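TRNA nucleotidyl transferase-related protein (PDB 3H38) probably adds the CCA end to tRNA as a class II, magnesium-dependent nucleotidyltransferase, this chain being the C-terminal part of a longer protein. Local coordinates at residues R191-E194 with T195-R198. Numbering follows the deposited sequence.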
# COMPACT_ATOMS: atom_id res chain seq x y z
N ARG A 191 11.73 15.73 -6.24
CA ARG A 191 11.04 16.87 -5.67
C ARG A 191 9.89 17.28 -6.59
O ARG A 191 9.97 17.14 -7.82
CB ARG A 191 12.01 18.04 -5.45
CG ARG A 191 12.45 18.72 -6.76
CD ARG A 191 13.43 19.87 -6.50
NE ARG A 191 13.09 21.06 -7.28
CZ ARG A 191 13.70 21.43 -8.40
NH1 ARG A 191 13.31 22.54 -9.02
NH2 ARG A 191 14.69 20.69 -8.90
N ILE A 192 8.81 17.77 -6.00
CA ILE A 192 7.70 18.33 -6.76
C ILE A 192 8.03 19.76 -7.19
O ILE A 192 8.17 20.66 -6.35
CB ILE A 192 6.39 18.27 -5.96
CG1 ILE A 192 5.97 16.80 -5.79
CG2 ILE A 192 5.28 19.09 -6.66
CD1 ILE A 192 5.03 16.51 -4.62
N GLU A 193 8.16 19.98 -8.49
CA GLU A 193 8.61 21.28 -8.95
C GLU A 193 7.61 22.34 -8.53
O GLU A 193 6.42 22.06 -8.35
CB GLU A 193 8.83 21.28 -10.47
CG GLU A 193 7.58 21.10 -11.33
CD GLU A 193 6.95 22.43 -11.68
OE1 GLU A 193 7.61 23.48 -11.48
OE2 GLU A 193 5.80 22.43 -12.18
N GLU A 194 8.10 23.55 -8.37
CA GLU A 194 7.34 24.67 -7.89
C GLU A 194 5.93 24.81 -8.34
O GLU A 194 5.03 24.87 -7.55
CB GLU A 194 8.06 25.93 -8.24
CG GLU A 194 7.90 27.03 -7.28
CD GLU A 194 8.91 28.12 -7.51
OE1 GLU A 194 8.82 28.78 -8.55
OE2 GLU A 194 9.80 28.30 -6.67
N THR A 195 5.75 24.94 -9.63
CA THR A 195 4.42 25.17 -10.19
C THR A 195 3.45 24.07 -9.80
O THR A 195 2.34 24.34 -9.31
CB THR A 195 4.48 25.30 -11.70
OG1 THR A 195 5.42 26.32 -12.04
CG2 THR A 195 3.07 25.64 -12.24
N THR A 196 3.85 22.82 -9.99
CA THR A 196 2.94 21.74 -9.65
C THR A 196 2.66 21.72 -8.16
O THR A 196 1.53 21.44 -7.75
CB THR A 196 3.26 20.34 -10.30
OG1 THR A 196 3.27 19.32 -9.30
CG2 THR A 196 4.54 20.34 -11.03
N GLU A 197 3.66 22.11 -7.36
CA GLU A 197 3.48 22.19 -5.90
C GLU A 197 2.37 23.18 -5.52
O GLU A 197 1.48 22.88 -4.70
CB GLU A 197 4.79 22.55 -5.18
CG GLU A 197 4.55 23.29 -3.86
CD GLU A 197 5.63 23.05 -2.80
OE1 GLU A 197 6.76 22.68 -3.15
OE2 GLU A 197 5.33 23.26 -1.60
N ARG A 198 2.41 24.36 -6.07
CA ARG A 198 1.35 25.27 -5.90
C ARG A 198 0.02 24.72 -6.31
O ARG A 198 -0.95 24.91 -5.65
CB ARG A 198 1.63 26.55 -6.62
CG ARG A 198 0.46 27.41 -6.73
CD ARG A 198 0.80 28.85 -6.74
NE ARG A 198 -0.12 29.58 -5.88
CZ ARG A 198 -0.14 30.90 -5.74
NH1 ARG A 198 -1.01 31.47 -4.92
NH2 ARG A 198 0.71 31.66 -6.42
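The carboxylate of Glu193 reaches the main-chain amide of Thr195 and, less surely, that of Thr196, a worked example of the N-cap, in which the residue just before a helix supplies acceptors for first-turn amides that lack a helix carbonyl four residues earlier. Its CG lies between the backbone N and the carbonyl carbon (chi1 66°) and the chain bends at chi2, folding the acid back over the start of the helix. Glu193 OE1 accepts from Thr195 N at 3.0 Å, the donor standing well above the carboxylate plane and the bond bent to 141°. A second bond, from Thr196 N to Glu193 OE2, is doubtful because the position of that oxygen is less certain. The helix dipole would be expected to favour a negative charge here. The main chain of Glu193 closes the turn: its carbonyl O receives Glu197 N at 2.9 Å, and one residue on, Glu194 O receives Arg198 N at 3.1 Å.

The tight side is completed by Ile192. Ile192 CG2, anti to the backbone N, reaches across the side chain of Thr196 at about a right angle and lies 3.3 Å from Thr196 OG1, a buried hydroxyl with no partner in the model. Ile192 CG2 also approaches Glu197 CB to 3.8 Å. The solvent side is looser: Glu194 extends away from the turn, Thr195 is exposed, and the side chain of Arg198 comes near only at CB, 3.9 Å from Glu194 O, while its guanidinium end leads outward.

This cap marks the passage from strand 191-192 into helix 194-205, in the part of the chain that probably forms the RNA-binding region of this polymerase family. The strand runs parallel to strand 162-163, where Ile192 packs on Ile163; Thr196 touches Arg164 and Val165 in the following loop, and Glu185 of helix 177-187 accepts from Ile192 N.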